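PDB 6EUA: angiopoietin-related protein 3 from Homo sapiens, which raises plasma triglycerides by inhibiting lipoprotein lipase and, through the fibrinogen-like domain described here, mediates endothelial cell adhesion. Local coordinates for residues N124-L129 with N143-F148; K86-V91 with L118-T123; N108-E113 with G134-A139. All coordinates share one frame; numbering follows the deposited sequence.

Contact 1 (N124-L129 with N143-F148); sequences NYTLHL and NKDLVF
The carbonyl O of Leu-146 takes the N-H of Leu-127 at 2.8 Å, in the carbonyl plane. A second group touches the same oxygen: CA of Thr-126 makes a CA-H...O contact with Leu-146 O at 3.2 Å. The return bond runs from Leu-146 N to Leu-127 O, with the donor tilted 18° from the carbonyl plane. Leu-127 and Leu-146 thus form a hydrogen-bonded antiparallel pair, and it is a single bridge. Asn-143 N binds Leu-129 O at 2.9 Å, nearly straight at 175°. At the other end the bond from Phe-148 N to Asn-124 O is weak. In this fibrinogen C-terminal domain the bridge joins strand 127-134 to the segment 143-148 that runs into strand 147-149. Water 1 accepts from Leu-129 N and donates to Lys-144 O, so it adds a second link between the two backbones beside the Asn-143 to Leu-129 bond. CG of His-128 lies anti to the backbone N (chi1 -177°), which carries the ring over to the turn at Asn-143. There NE2 of His-128 comes 3.4 Å from Asn-143 CA. Thr-126 CG2 packs obliquely on Asp-145 CB at 3.6 Å, while Thr-126 OG1 bonds to Thr-123 O. Leu-129 CD1 and Leu-146 CD1 meet at 4.2 Å. The Phe-148 ring leads away from Asn-124 and meets Trp-170 edge-to-face.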
# COMPACT_ATOMS: atom_id res chain seq x y z
N ASN A 124 24.03 -17.64 -14.24
CA ASN A 124 23.69 -17.40 -12.84
C ASN A 124 23.50 -15.90 -12.59
O ASN A 124 23.93 -15.35 -11.57
CB ASN A 124 24.74 -17.97 -11.88
CG ASN A 124 24.72 -19.49 -11.83
OD1 ASN A 124 23.65 -20.11 -11.81
ND2 ASN A 124 25.90 -20.10 -11.80
N TYR A 125 22.86 -15.23 -13.56
CA TYR A 125 22.47 -13.82 -13.44
C TYR A 125 23.68 -12.93 -13.13
O TYR A 125 23.66 -12.13 -12.19
CB TYR A 125 21.37 -13.66 -12.39
CG TYR A 125 20.09 -14.39 -12.77
CD1 TYR A 125 19.33 -13.96 -13.84
CD2 TYR A 125 19.67 -15.52 -12.07
CE1 TYR A 125 18.17 -14.61 -14.19
CE2 TYR A 125 18.51 -16.19 -12.43
CZ TYR A 125 17.76 -15.72 -13.49
OH TYR A 125 16.59 -16.35 -13.88
N THR A 126 24.73 -13.07 -13.94
CA THR A 126 25.98 -12.37 -13.66
C THR A 126 25.82 -10.87 -13.83
O THR A 126 25.31 -10.39 -14.85
CB THR A 126 27.08 -12.90 -14.57
OG1 THR A 126 27.26 -14.30 -14.31
CG2 THR A 126 28.38 -12.18 -14.30
N LEU A 127 26.27 -10.12 -12.83
CA LEU A 127 26.12 -8.68 -12.77
C LEU A 127 27.46 -7.99 -12.99
O LEU A 127 28.47 -8.40 -12.41
CB LEU A 127 25.55 -8.26 -11.41
CG LEU A 127 25.21 -6.79 -11.24
CD1 LEU A 127 23.93 -6.51 -12.01
CD2 LEU A 127 25.04 -6.48 -9.76
N HIS A 128 27.47 -6.96 -13.83
CA HIS A 128 28.68 -6.19 -14.13
C HIS A 128 28.37 -4.71 -13.90
O HIS A 128 27.57 -4.12 -14.64
CB HIS A 128 29.14 -6.45 -15.57
CG HIS A 128 30.41 -5.75 -15.94
ND1 HIS A 128 30.43 -4.58 -16.68
CD2 HIS A 128 31.70 -6.05 -15.68
CE1 HIS A 128 31.68 -4.19 -16.85
NE2 HIS A 128 32.47 -5.06 -16.26
N LEU A 129 28.99 -4.12 -12.88
CA LEU A 129 28.70 -2.75 -12.45
C LEU A 129 29.88 -1.81 -12.68
O LEU A 129 31.04 -2.20 -12.55
CB LEU A 129 28.35 -2.67 -10.96
CG LEU A 129 27.30 -3.54 -10.29
CD1 LEU A 129 27.44 -3.46 -8.78
CD2 LEU A 129 25.95 -3.08 -10.71
N ASN A 143 33.69 -3.43 -12.44
CA ASN A 143 34.31 -3.96 -13.66
C ASN A 143 34.66 -5.44 -13.53
O ASN A 143 35.61 -5.92 -14.14
CB ASN A 143 35.55 -3.14 -14.04
CG ASN A 143 35.18 -1.82 -14.66
OD1 ASN A 143 34.48 -1.78 -15.67
ND2 ASN A 143 35.62 -0.74 -14.03
N LYS A 144 33.88 -6.15 -12.73
CA LYS A 144 34.05 -7.58 -12.49
C LYS A 144 32.72 -8.28 -12.71
O LYS A 144 31.65 -7.72 -12.46
CB LYS A 144 34.55 -7.85 -11.06
CG LYS A 144 35.73 -6.98 -10.63
CD LYS A 144 37.04 -7.68 -10.86
CE LYS A 144 38.22 -6.73 -10.68
NZ LYS A 144 39.02 -6.61 -11.93
N ASP A 145 32.81 -9.53 -13.17
CA ASP A 145 31.63 -10.39 -13.30
C ASP A 145 31.23 -10.91 -11.92
O ASP A 145 31.97 -11.69 -11.31
CB ASP A 145 31.92 -11.54 -14.26
CG ASP A 145 32.10 -11.08 -15.70
OD1 ASP A 145 32.86 -11.73 -16.45
OD2 ASP A 145 31.48 -10.07 -16.07
N LEU A 146 30.07 -10.49 -11.44
CA LEU A 146 29.59 -10.88 -10.12
C LEU A 146 28.50 -11.94 -10.25
O LEU A 146 27.45 -11.68 -10.85
CB LEU A 146 29.05 -9.68 -9.35
CG LEU A 146 30.01 -8.50 -9.30
CD1 LEU A 146 29.25 -7.26 -8.89
CD2 LEU A 146 31.14 -8.81 -8.34
N VAL A 147 28.72 -13.10 -9.64
CA VAL A 147 27.83 -14.25 -9.76
C VAL A 147 26.89 -14.28 -8.56
O VAL A 147 27.32 -14.13 -7.41
CB VAL A 147 28.64 -15.55 -9.84
CG1 VAL A 147 27.71 -16.75 -9.82
CG2 VAL A 147 29.51 -15.55 -11.07
N PHE A 148 25.60 -14.48 -8.82
CA PHE A 148 24.61 -14.59 -7.76
C PHE A 148 24.64 -15.97 -7.12
O PHE A 148 24.77 -16.98 -7.81
CB PHE A 148 23.21 -14.32 -8.30
CG PHE A 148 22.25 -13.80 -7.28
CD1 PHE A 148 22.17 -12.44 -6.99
CD2 PHE A 148 21.40 -14.67 -6.60
CE1 PHE A 148 21.27 -11.95 -6.06
CE2 PHE A 148 20.49 -14.19 -5.66
CZ PHE A 148 20.42 -12.82 -5.40
O HOH W 1 31.06 -5.38 -11.39

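Contact 2 (K86-V91 with L118-T123); sequences KIYSIV and LGNHET
Helix 84-91 of the fibrinogen-like domain packs here against the turn that connects strands 109-118 and 127-134. Tyr-88 and Leu-118 carry most of the contact. CG of Tyr-88 is anti to the backbone N (chi1 -177°), and the ring reaches out from the helix to the backbone of residues 118-120. One ring face receives Asn-120. Its CA lies 3.9 Å from the centroid of the Tyr-88 ring, 14° off the normal, a CH-pi contact. Asn-120 CB follows the ring toward the hydroxyl end and sits 3.7 Å from Tyr-88 CZ. At the ring edge, CE1 of Tyr-88 comes 3.4 Å from Leu-118 O. Water 2 also lies in the ring plane. It donates to Leu-118 O at 2.9 Å and pairs with Tyr-88 OH at 3.2 Å, so the hydroxyl is tied to the loop backbone through one water. Nearer the helix backbone the contact is apolar. Leu-118 CD2 meets Ile-87 CG2 at 3.9 Å, the two side chains crossing at about a right angle. Val-91 CG1 approaches Leu-118 CB at 4.3 Å. Within the turn, Thr-123 OG1 donates to Asn-120 O, in the carbonyl plane and on a lone pair. No direct hydrogen bond joins 86-91 to 118-123. The attachment therefore rests on the tyrosine face, leucine packing and a single water bridge.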
# COMPACT_ATOMS: atom_id res chain seq x y z
N LYS A 86 12.29 -11.89 -13.10
CA LYS A 86 11.55 -10.68 -13.43
C LYS A 86 12.48 -9.50 -13.70
O LYS A 86 12.25 -8.73 -14.64
CB LYS A 86 10.55 -10.37 -12.31
CG LYS A 86 9.34 -11.30 -12.33
CD LYS A 86 8.36 -10.93 -11.23
CE LYS A 86 7.19 -11.89 -11.17
NZ LYS A 86 7.64 -13.28 -11.05
N ILE A 87 13.56 -9.37 -12.92
CA ILE A 87 14.51 -8.28 -13.16
C ILE A 87 15.14 -8.43 -14.54
O ILE A 87 15.27 -7.45 -15.29
CB ILE A 87 15.60 -8.22 -12.07
CG1 ILE A 87 14.98 -7.86 -10.73
CG2 ILE A 87 16.68 -7.20 -12.43
CD1 ILE A 87 15.69 -8.53 -9.57
N TYR A 88 15.53 -9.66 -14.90
CA TYR A 88 16.14 -9.87 -16.21
C TYR A 88 15.14 -9.61 -17.32
O TYR A 88 15.52 -9.09 -18.38
CB TYR A 88 16.73 -11.29 -16.33
CG TYR A 88 17.43 -11.50 -17.66
CD1 TYR A 88 18.69 -10.98 -17.89
CD2 TYR A 88 16.80 -12.19 -18.70
CE1 TYR A 88 19.32 -11.13 -19.11
CE2 TYR A 88 17.43 -12.35 -19.93
CZ TYR A 88 18.69 -11.82 -20.13
OH TYR A 88 19.34 -11.96 -21.34
N SER A 89 13.85 -9.94 -17.10
CA SER A 89 12.82 -9.62 -18.08
C SER A 89 12.78 -8.13 -18.38
O SER A 89 12.54 -7.71 -19.52
CB SER A 89 11.46 -10.09 -17.58
OG SER A 89 11.30 -11.47 -17.80
N ILE A 90 12.99 -7.31 -17.36
CA ILE A 90 13.05 -5.87 -17.58
C ILE A 90 14.33 -5.50 -18.33
O ILE A 90 14.29 -4.83 -19.36
CB ILE A 90 12.92 -5.13 -16.24
CG1 ILE A 90 11.55 -5.45 -15.62
CG2 ILE A 90 13.15 -3.63 -16.43
CD1 ILE A 90 11.42 -5.06 -14.14
N VAL A 91 15.48 -5.94 -17.81
CA VAL A 91 16.75 -5.43 -18.32
C VAL A 91 17.14 -6.11 -19.64
O VAL A 91 17.44 -5.44 -20.63
CB VAL A 91 17.84 -5.59 -17.25
CG1 VAL A 91 19.21 -5.18 -17.81
CG2 VAL A 91 17.50 -4.74 -16.02
N LEU A 118 23.35 -7.22 -17.13
CA LEU A 118 22.90 -8.39 -16.38
C LEU A 118 22.75 -9.57 -17.33
O LEU A 118 22.13 -9.44 -18.38
CB LEU A 118 21.56 -8.11 -15.70
CG LEU A 118 20.99 -9.19 -14.78
CD1 LEU A 118 21.87 -9.39 -13.51
CD2 LEU A 118 19.56 -8.84 -14.42
N GLY A 119 23.34 -10.73 -16.95
CA GLY A 119 23.20 -11.95 -17.73
C GLY A 119 21.98 -12.75 -17.29
O GLY A 119 21.37 -12.49 -16.26
N ASN A 120 21.63 -13.75 -18.09
CA ASN A 120 20.45 -14.56 -17.83
C ASN A 120 20.75 -15.62 -16.78
O ASN A 120 21.85 -15.70 -16.22
CB ASN A 120 19.96 -15.19 -19.13
CG ASN A 120 21.07 -15.89 -19.89
OD1 ASN A 120 21.99 -16.45 -19.29
ND2 ASN A 120 21.00 -15.84 -21.20
N HIS A 121 19.75 -16.48 -16.52
CA HIS A 121 19.92 -17.52 -15.52
C HIS A 121 21.05 -18.48 -15.88
O HIS A 121 21.68 -19.05 -14.99
CB HIS A 121 18.61 -18.31 -15.33
CG HIS A 121 18.26 -19.19 -16.50
ND1 HIS A 121 17.53 -18.74 -17.58
CD2 HIS A 121 18.57 -20.48 -16.76
CE1 HIS A 121 17.39 -19.73 -18.45
NE2 HIS A 121 18.01 -20.79 -17.97
N GLU A 122 21.34 -18.63 -17.18
CA GLU A 122 22.43 -19.52 -17.60
C GLU A 122 23.79 -19.04 -17.09
O GLU A 122 24.68 -19.86 -16.83
CB GLU A 122 22.45 -19.64 -19.12
CG GLU A 122 21.45 -20.63 -19.68
CD GLU A 122 21.16 -20.38 -21.15
OE1 GLU A 122 20.45 -19.40 -21.45
OE2 GLU A 122 21.65 -21.17 -21.99
N THR A 123 23.98 -17.72 -16.97
CA THR A 123 25.18 -17.16 -16.36
C THR A 123 25.05 -17.03 -14.84
O THR A 123 25.90 -16.38 -14.22
CB THR A 123 25.50 -15.79 -16.95
OG1 THR A 123 24.50 -14.84 -16.55
CG2 THR A 123 25.58 -15.84 -18.48
O HOH W 2 22.06 -10.30 -21.16

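Contact 3 (N108-E113 with G134-A139); sequences NKHYIE and GNVPNA
Tyr-111 and Asn-135 both place CG between the backbone N and the carbonyl carbon, with chi1 at 79° and 57°. These torsions stand the tyrosine ring over Gly-134 and turn the asparagine amide back to the strand. Asn-135 OD1 accepts the N-H of Tyr-111 at 2.9 Å, the donor tilted 29° from the plane of the side-chain carbonyl. In return Asn-135 N donates to Tyr-111 O at 3.1 Å. One residue of the loop thus holds both backbone polar groups of Tyr-111, and its side-chain amide takes the place of a strand carbonyl. The two side chains cross at about a right angle, and Asn-135 ND2 comes 3.3 Å from Tyr-111 CD2. CA of Gly-134 lies over one face of the Tyr-111 ring in a CH-pi contact, 3.9 Å from the centroid. Gly-134 also faces Ile-112 in a non-hydrogen-bonded antiparallel pair with only 3.9 Å between CA atoms. Gly-134 has no side chain, and its CA fits closely against both Ile-112 CA and the Tyr-111 ring. Beyond Asn-135 the contact is mainly van der Waals packing. Val-136 CB packs on His-110 CB at 3.6 Å, the two side chains crossing at about a right angle. Ile-112 CD1 reaches on to Asn-138 CB at 3.7 Å. The amide of Asn-138 is held by Ile-140 O and by Tyr-114 OH. This is where strand 127-134 ends beside strand 109-118 and the chain leaves the sheet. Strand 96-104 pairs with 109-118 through His-110 and Ile-112, and Tyr-209 of strand 208-211 packs on His-110, Val-136 and Pro-137.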
# COMPACT_ATOMS: atom_id res chain seq x y z
N ASN A 108 20.28 9.23 8.34
CA ASN A 108 20.91 9.87 7.20
C ASN A 108 20.74 9.00 5.96
O ASN A 108 20.75 7.77 6.03
CB ASN A 108 22.40 10.10 7.45
CG ASN A 108 22.67 11.00 8.63
OD1 ASN A 108 21.84 11.15 9.53
ND2 ASN A 108 23.85 11.60 8.63
N LYS A 109 20.59 9.65 4.81
CA LYS A 109 20.36 8.98 3.54
C LYS A 109 21.62 9.01 2.69
O LYS A 109 22.20 10.08 2.48
CB LYS A 109 19.20 9.62 2.78
CG LYS A 109 17.86 9.47 3.47
CD LYS A 109 16.71 9.73 2.51
CE LYS A 109 16.44 11.23 2.35
NZ LYS A 109 17.36 11.91 1.38
N HIS A 110 22.02 7.85 2.20
CA HIS A 110 23.12 7.70 1.25
C HIS A 110 22.59 7.06 -0.03
O HIS A 110 21.71 6.20 0.02
CB HIS A 110 24.25 6.85 1.83
CG HIS A 110 24.77 7.35 3.14
ND1 HIS A 110 24.35 6.85 4.35
CD2 HIS A 110 25.69 8.30 3.42
CE1 HIS A 110 24.98 7.48 5.33
NE2 HIS A 110 25.80 8.36 4.79
N TYR A 111 23.14 7.46 -1.17
CA TYR A 111 22.80 6.83 -2.44
C TYR A 111 24.06 6.62 -3.27
O TYR A 111 25.07 7.31 -3.09
CB TYR A 111 21.80 7.66 -3.25
CG TYR A 111 22.44 8.83 -3.97
CD1 TYR A 111 22.77 8.75 -5.32
CD2 TYR A 111 22.74 10.01 -3.29
CE1 TYR A 111 23.38 9.81 -5.97
CE2 TYR A 111 23.34 11.07 -3.94
CZ TYR A 111 23.66 10.97 -5.28
OH TYR A 111 24.25 12.03 -5.93
N ILE A 112 23.98 5.66 -4.18
CA ILE A 112 25.03 5.47 -5.18
C ILE A 112 24.39 4.88 -6.43
O ILE A 112 23.47 4.06 -6.35
CB ILE A 112 26.18 4.60 -4.63
CG1 ILE A 112 27.24 4.34 -5.71
CG2 ILE A 112 25.67 3.33 -3.99
CD1 ILE A 112 28.52 3.70 -5.16
N GLU A 113 24.85 5.35 -7.58
CA GLU A 113 24.34 4.88 -8.86
C GLU A 113 25.46 4.20 -9.63
O GLU A 113 26.63 4.58 -9.54
CB GLU A 113 23.74 6.04 -9.67
CG GLU A 113 22.51 6.63 -9.02
CD GLU A 113 21.69 7.50 -9.96
OE1 GLU A 113 22.02 7.54 -11.16
OE2 GLU A 113 20.73 8.14 -9.48
N GLY A 134 27.32 9.28 -6.53
CA GLY A 134 26.83 8.94 -5.21
C GLY A 134 27.47 9.80 -4.14
O GLY A 134 28.49 10.45 -4.35
N ASN A 135 26.86 9.80 -2.95
CA ASN A 135 27.42 10.48 -1.79
C ASN A 135 27.93 9.49 -0.74
O ASN A 135 28.18 9.88 0.40
CB ASN A 135 26.41 11.44 -1.17
CG ASN A 135 25.10 10.77 -0.77
OD1 ASN A 135 25.06 9.56 -0.51
ND2 ASN A 135 24.03 11.55 -0.72
N VAL A 136 28.05 8.22 -1.10
CA VAL A 136 28.59 7.18 -0.24
C VAL A 136 29.55 6.36 -1.10
O VAL A 136 29.24 6.05 -2.26
CB VAL A 136 27.47 6.33 0.39
CG1 VAL A 136 26.83 5.37 -0.62
CG2 VAL A 136 27.97 5.57 1.61
N PRO A 137 30.74 6.04 -0.60
CA PRO A 137 31.69 5.29 -1.42
C PRO A 137 31.15 3.91 -1.77
O PRO A 137 30.27 3.36 -1.11
CB PRO A 137 32.94 5.19 -0.53
CG PRO A 137 32.75 6.22 0.54
CD PRO A 137 31.27 6.35 0.74
N ASN A 138 31.69 3.37 -2.86
CA ASN A 138 31.27 2.07 -3.35
C ASN A 138 31.84 0.95 -2.49
O ASN A 138 32.99 1.02 -2.04
CB ASN A 138 31.72 1.89 -4.80
CG ASN A 138 31.29 0.55 -5.37
OD1 ASN A 138 30.19 0.07 -5.11
ND2 ASN A 138 32.17 -0.05 -6.15
N ALA A 139 31.03 -0.09 -2.26
CA ALA A 139 31.45 -1.28 -1.55
C ALA A 139 31.45 -2.54 -2.41
O ALA A 139 31.90 -3.59 -1.94
CB ALA A 139 30.55 -1.53 -0.33

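Each contact has at least one segment on or between strands 109-118 and 127-134; helix 84-91 and segment 143-148 supply the other side of contacts 2 and 1. Contact 3 uses the start of the first strand and the exit from the second. Contact 2 takes the turn between them, and contact 1 the beginning of the second. Contacts 1 and 2 touch, their centres about 11 Å apart. Thr-126 O and Gly-119 N are 2.9 Å apart, a probable hydrogen bond, as is Tyr-125 N to Asn-120 O. Contacts 2 and 3 lie on opposite sides of the chain's centre, about 14 Å apart at their nearest atoms. Contacts 1 and 3 have centres about 20 Å apart.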